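Local structure of phosphate transporter (6L85) at residues Gly67-Val71 against Glu72-Pro76; Lys155-Ser158 against Leu159-His163; Asn373-Ile376 against Ser377-Ile381. The protein imports phosphate across the membrane in a sodium-dependent manner, and is a bacterial relative of the human SLC20 solute carriers. All coordinates share one frame; numbering follows the deposited sequence.

How the contacts relate
All three contacts are local, and none touches another: the nearest atoms of contacts 1 and 3 lie about 12 Å apart, while contacts 1 and 2 sit on opposite sides of the chain's centre. Contact 1 is a loop with a short 3-10 turn, leading from helix 58-66 into helix 76-99, part buried valine packing and part charged surface. Contact 2, partly buried, is the end of helix 129-162, where backbone bonds change from alpha to pi spacing. Contact 3 is a surface contact within helix 368-400, with regular bonds and mostly apolar pairs. Contacts 2 and 3 each have a serine hydroxyl donating to an earlier carbonyl of its own helix; no two contacts share a helix or loop.

Contact 1. Residues Gly67-Val71 against Glu72-Pro76; sequences GIVEV and EKVQP
V69 and V74 meet on the buried side of this turn, CG1 of V69 lying 3.7 Å from CG2 of V74, with the two side chains crossing at about a right angle. The V74 methyl that does this also rests 3.6 Å from the carbonyl oxygen of E70, which puts it against both the partner side chain and the backbone. V69 has CG1 anti to its backbone N (chi1 180°), the rotation that presents this branch to V74. F117 of helix 106-121 touches both valines, and M114 adds to the packing on V69. The turn itself is a short 3-10 segment in the link between helices 58-66 and 76-99, with Q75 as N-cap of the second. Its two i to i+3 bonds run from K73 N to E70 O (3.0 Å) and from V74 N to V71 O (3.2 Å). In both, the donor stands above the carbonyl plane, 46° out of it at E70 and 57° at V71. The other side is polar and more open to solvent, its close contact only between aliphatic stems. E70 and K73 run alongside each other, pointing the same way, and touch CG of E70 to CG of K73 at 3.4 Å; their charged ends stay apart, with OE1 of E70 6.2 Å from NZ of K73. The carboxylate of E70 turns instead to a water, which donates to its OE2 (2.7 Å) and accepts from the backbone N of E72 (2.7 Å), bridging the start of the turn. E72 and K73 are exposed here.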
# COMPACT_ATOMS: atom_id res chain seq x y z
N GLY B 67 20.39 17.75 13.29
CA GLY B 67 20.19 17.54 14.71
C GLY B 67 21.42 17.08 15.46
O GLY B 67 21.42 17.03 16.70
N ILE B 68 22.49 16.75 14.73
CA ILE B 68 23.74 16.28 15.32
C ILE B 68 24.85 17.31 15.16
O ILE B 68 25.47 17.72 16.14
CB ILE B 68 24.16 14.92 14.71
CG1 ILE B 68 22.95 14.02 14.53
CG2 ILE B 68 25.24 14.25 15.58
CD1 ILE B 68 23.26 12.80 13.68
N VAL B 69 25.15 17.68 13.93
CA VAL B 69 26.13 18.73 13.65
C VAL B 69 25.43 20.07 13.74
O VAL B 69 24.26 20.20 13.35
CB VAL B 69 26.77 18.51 12.27
CG1 VAL B 69 27.79 19.59 11.96
CG2 VAL B 69 27.43 17.15 12.22
N GLU B 70 26.11 21.06 14.32
CA GLU B 70 25.60 22.43 14.36
C GLU B 70 25.85 23.03 12.98
O GLU B 70 26.94 23.54 12.70
CB GLU B 70 26.26 23.23 15.48
CG GLU B 70 25.47 24.46 15.89
CD GLU B 70 24.09 24.12 16.41
OE1 GLU B 70 23.99 23.68 17.58
OE2 GLU B 70 23.11 24.29 15.65
N VAL B 71 24.83 22.98 12.13
CA VAL B 71 25.00 23.26 10.70
C VAL B 71 25.46 24.70 10.47
O VAL B 71 26.36 24.95 9.67
CB VAL B 71 23.68 22.91 9.97
CG1 VAL B 71 23.52 23.70 8.68
CG2 VAL B 71 23.61 21.38 9.70
N GLU B 72 24.90 25.66 11.21
CA GLU B 72 25.31 27.06 11.05
C GLU B 72 26.76 27.34 11.44
O GLU B 72 27.22 28.46 11.20
CB GLU B 72 24.39 27.97 11.86
CG GLU B 72 22.95 27.98 11.37
CD GLU B 72 21.98 28.45 12.43
OE1 GLU B 72 20.88 27.86 12.55
OE2 GLU B 72 22.32 29.43 13.15
N LYS B 73 27.49 26.39 12.03
CA LYS B 73 28.88 26.64 12.41
C LYS B 73 29.88 25.99 11.47
O LYS B 73 31.08 26.19 11.64
CB LYS B 73 29.19 26.14 13.82
CG LYS B 73 28.07 26.34 14.81
CD LYS B 73 28.32 27.49 15.73
CE LYS B 73 27.16 27.65 16.69
NZ LYS B 73 27.25 28.93 17.45
N VAL B 74 29.41 25.19 10.53
CA VAL B 74 30.26 24.55 9.55
C VAL B 74 30.02 25.22 8.20
O VAL B 74 28.89 25.57 7.86
CB VAL B 74 29.97 23.03 9.49
CG1 VAL B 74 31.06 22.31 8.74
CG2 VAL B 74 29.85 22.50 10.89
N GLN B 75 31.09 25.43 7.46
CA GLN B 75 30.94 25.85 6.08
C GLN B 75 30.25 24.74 5.29
O GLN B 75 30.52 23.55 5.52
CB GLN B 75 32.30 26.18 5.46
CG GLN B 75 32.58 27.68 5.38
CD GLN B 75 33.23 28.08 4.06
OE1 GLN B 75 34.15 27.41 3.58
NE2 GLN B 75 32.77 29.17 3.48
N PRO B 76 29.32 25.08 4.39
CA PRO B 76 28.63 24.04 3.60
C PRO B 76 29.55 23.03 2.93
O PRO B 76 29.28 21.83 3.01
CB PRO B 76 27.84 24.87 2.59
CG PRO B 76 27.42 26.08 3.41
CD PRO B 76 28.58 26.36 4.37
O HOH W 1 23.03 25.18 13.13

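Contact 2. Residues Lys155-Ser158 against Leu159-His163; sequences KLIS and LSVFH
K155 O accepts from L159 N in a nearly straight alpha-helical bond (2.9 Å, 172° at the hydrogen), but the spacing widens within one turn. I157 O takes V161 N at 2.7 Å and also a weak bond from F162 N, and S158 O is bonded by H163 N, five residues on, at 2.7 Å. These i to i+5 bonds mark a pi-type turn closing helix 129-162, and H163 is the first residue to leave helical angles. Among the side chains, S160 folds back on the backbone: its OG sits between N and carbonyl carbon (chi1 70°) and donates to L156 O at 2.8 Å, while S160 N reaches the same oxygen from the opposite face of the carbonyl plane. S158 packs under the H163 imidazole in a CH-pi contact, CB 4.1 Å from the ring centroid and over one face, offset toward the rim; S158 O lies over a face of the ring too. I157 and F162 run side by side, CG2 of I157 3.8 Å from CE2 of F162, while CA of S158 lies at the phenyl edge near its plane. This helix end packs against two others: F178 and A174 of helix 167-194 meet L156, I157, S160 and V161, and F239, V235 and E236 of helix 231-258 touch I157, V161 and F162.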
# COMPACT_ATOMS: atom_id res chain seq x y z
N LYS B 155 0.17 -9.28 28.54
CA LYS B 155 -0.90 -9.36 29.54
C LYS B 155 -2.28 -9.19 28.92
O LYS B 155 -3.22 -9.90 29.29
CB LYS B 155 -0.66 -8.30 30.63
CG LYS B 155 -1.86 -7.98 31.54
CD LYS B 155 -2.85 -6.93 30.97
CE LYS B 155 -2.33 -5.54 31.24
NZ LYS B 155 -3.28 -4.49 30.82
N LEU B 156 -2.42 -8.24 28.00
CA LEU B 156 -3.69 -8.08 27.28
C LEU B 156 -4.08 -9.34 26.54
O LEU B 156 -5.26 -9.70 26.47
CB LEU B 156 -3.60 -6.95 26.26
CG LEU B 156 -4.27 -5.62 26.62
CD1 LEU B 156 -3.48 -5.02 27.75
CD2 LEU B 156 -4.36 -4.67 25.41
N ILE B 157 -3.10 -9.98 25.89
CA ILE B 157 -3.38 -11.21 25.14
C ILE B 157 -3.88 -12.30 26.08
O ILE B 157 -4.90 -12.95 25.82
CB ILE B 157 -2.12 -11.67 24.38
CG1 ILE B 157 -1.59 -10.58 23.43
CG2 ILE B 157 -2.36 -13.00 23.69
CD1 ILE B 157 -2.45 -10.35 22.22
N SER B 158 -3.18 -12.50 27.20
CA SER B 158 -3.60 -13.49 28.19
C SER B 158 -5.01 -13.21 28.68
O SER B 158 -5.88 -14.09 28.65
CB SER B 158 -2.61 -13.50 29.36
OG SER B 158 -1.32 -13.85 28.90
N LEU B 159 -5.26 -11.98 29.12
CA LEU B 159 -6.56 -11.56 29.62
C LEU B 159 -7.67 -11.77 28.58
O LEU B 159 -8.75 -12.27 28.90
CB LEU B 159 -6.46 -10.09 30.02
CG LEU B 159 -7.61 -9.29 30.62
CD1 LEU B 159 -6.97 -8.30 31.56
CD2 LEU B 159 -8.40 -8.53 29.56
N SER B 160 -7.42 -11.37 27.32
CA SER B 160 -8.48 -11.34 26.33
C SER B 160 -8.56 -12.60 25.49
O SER B 160 -9.59 -12.84 24.86
CB SER B 160 -8.31 -10.12 25.41
OG SER B 160 -7.17 -10.28 24.56
N VAL B 161 -7.51 -13.42 25.48
CA VAL B 161 -7.56 -14.66 24.72
C VAL B 161 -7.47 -15.89 25.64
O VAL B 161 -8.43 -16.66 25.75
CB VAL B 161 -6.46 -14.70 23.64
CG1 VAL B 161 -6.54 -15.99 22.82
CG2 VAL B 161 -6.57 -13.50 22.74
N PHE B 162 -6.34 -16.06 26.32
CA PHE B 162 -6.10 -17.33 27.02
C PHE B 162 -6.98 -17.47 28.26
O PHE B 162 -7.62 -18.50 28.46
CB PHE B 162 -4.61 -17.48 27.35
CG PHE B 162 -3.73 -17.64 26.12
CD1 PHE B 162 -3.67 -18.85 25.44
CD2 PHE B 162 -3.00 -16.57 25.62
CE1 PHE B 162 -2.87 -19.01 24.30
CE2 PHE B 162 -2.20 -16.70 24.48
CZ PHE B 162 -2.14 -17.92 23.82
N HIS B 163 -7.08 -16.43 29.08
CA HIS B 163 -7.92 -16.51 30.26
C HIS B 163 -9.39 -16.28 29.97
O HIS B 163 -10.05 -15.57 30.73
CB HIS B 163 -7.46 -15.49 31.31
CG HIS B 163 -6.01 -15.57 31.67
ND1 HIS B 163 -5.20 -16.63 31.29
CD2 HIS B 163 -5.22 -14.73 32.38
CE1 HIS B 163 -3.98 -16.43 31.74
NE2 HIS B 163 -3.96 -15.29 32.41

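Contact 3. Residues Asn373-Ile376 against Ser377-Ile381; sequences NIVI and SWLLI
Side chains one turn apart, led by I374 and W378, make this a local i to i+4 surface contact along helix 368-400, in a run of regular alpha-helix where W378 packs against helix 346-357. N373 O, I374 O, V375 O and I376 O each accept from the N-H four residues on, as in the bond from W378 N to I374 O at 3.0 Å. I374 and W378 lie side by side, pointing the same way. CG2 of I374, which has this methyl anti to its backbone N, sits over one face of the indole and makes a CH-pi contact 3.9 Å from the centroid of its six-membered ring, 21° off the ring normal and displaced toward the rim. The carbonyl oxygen of I374 also lies over a ring face, with CG of W378 3.3 Å away. The indole is further fixed by a hydrogen bond from NE1 to P103 O, and it meets the ring of H348 at about 45°. It also touches T347, a ligand of a bound sodium ion, and S377 touches V104, another ligand of the same ion. With an alanine in place of W378, P103 O would probably lose its indole donor and I374 CG2 the ring face it rests on, with T347 and V351 losing a packing partner. The other two i to i+4 side-chain pairs here are aliphatic: CG1 of V375 meets CD1 of L379 at 3.7 Å, and CG2 of I376 meets CD1 of L380 at the same distance. On the I374 carbonyl a second donor joins W378 N: S377 OG, held between backbone N and carbonyl carbon by a chi1 of 73°, bonds to I374 O at 2.8 Å.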
# COMPACT_ATOMS: atom_id res chain seq x y z
N ASN B 373 30.81 -9.99 23.66
CA ASN B 373 31.19 -9.30 22.43
C ASN B 373 30.10 -8.32 21.99
O ASN B 373 30.39 -7.20 21.56
CB ASN B 373 31.46 -10.31 21.32
CG ASN B 373 32.78 -11.02 21.49
OD1 ASN B 373 33.48 -10.81 22.47
ND2 ASN B 373 33.14 -11.87 20.52
N ILE B 374 28.84 -8.74 22.08
CA ILE B 374 27.73 -7.89 21.66
C ILE B 374 27.67 -6.65 22.53
O ILE B 374 27.56 -5.52 22.03
CB ILE B 374 26.41 -8.68 21.69
CG1 ILE B 374 26.28 -9.53 20.42
CG2 ILE B 374 25.21 -7.75 21.87
CD1 ILE B 374 25.01 -10.34 20.35
N VAL B 375 27.75 -6.83 23.85
CA VAL B 375 27.69 -5.69 24.76
C VAL B 375 28.87 -4.75 24.52
O VAL B 375 28.70 -3.52 24.52
CB VAL B 375 27.63 -6.18 26.22
CG1 VAL B 375 27.77 -5.01 27.20
CG2 VAL B 375 26.33 -6.93 26.46
N ILE B 376 30.07 -5.30 24.30
CA ILE B 376 31.23 -4.46 24.04
C ILE B 376 31.00 -3.62 22.79
O ILE B 376 31.21 -2.40 22.79
CB ILE B 376 32.52 -5.30 23.89
CG1 ILE B 376 32.82 -6.13 25.13
CG2 ILE B 376 33.71 -4.40 23.54
CD1 ILE B 376 33.33 -5.38 26.23
N SER B 377 30.61 -4.29 21.69
CA SER B 377 30.41 -3.59 20.43
C SER B 377 29.37 -2.49 20.58
O SER B 377 29.56 -1.38 20.07
CB SER B 377 29.99 -4.59 19.33
OG SER B 377 28.65 -5.02 19.52
N TRP B 378 28.30 -2.75 21.33
CA TRP B 378 27.29 -1.72 21.51
C TRP B 378 27.83 -0.53 22.30
O TRP B 378 27.52 0.62 21.98
CB TRP B 378 26.05 -2.28 22.18
CG TRP B 378 25.31 -3.22 21.32
CD1 TRP B 378 25.68 -3.67 20.08
CD2 TRP B 378 24.07 -3.86 21.63
NE1 TRP B 378 24.73 -4.53 19.60
CE2 TRP B 378 23.74 -4.68 20.52
CE3 TRP B 378 23.21 -3.83 22.72
CZ2 TRP B 378 22.58 -5.45 20.48
CZ3 TRP B 378 22.05 -4.60 22.68
CH2 TRP B 378 21.75 -5.40 21.57
N LEU B 379 28.60 -0.79 23.37
CA LEU B 379 29.09 0.35 24.13
C LEU B 379 30.15 1.12 23.36
O LEU B 379 30.26 2.34 23.52
CB LEU B 379 29.63 -0.10 25.49
CG LEU B 379 28.55 -0.70 26.39
CD1 LEU B 379 29.15 -1.58 27.48
CD2 LEU B 379 27.63 0.37 26.98
N LEU B 380 30.88 0.46 22.45
CA LEU B 380 31.99 1.09 21.77
C LEU B 380 31.66 1.68 20.40
O LEU B 380 32.51 2.36 19.82
CB LEU B 380 33.14 0.09 21.59
CG LEU B 380 33.97 -0.20 22.86
CD1 LEU B 380 35.16 -1.09 22.55
CD2 LEU B 380 34.44 1.12 23.43
N ILE B 381 30.46 1.43 19.86
CA ILE B 381 30.24 1.74 18.44
C ILE B 381 30.22 3.25 18.20
O ILE B 381 30.82 3.74 17.23
CB ILE B 381 28.97 1.04 17.92
CG1 ILE B 381 28.83 1.21 16.40
CG2 ILE B 381 27.72 1.56 18.59
CD1 ILE B 381 29.79 0.39 15.60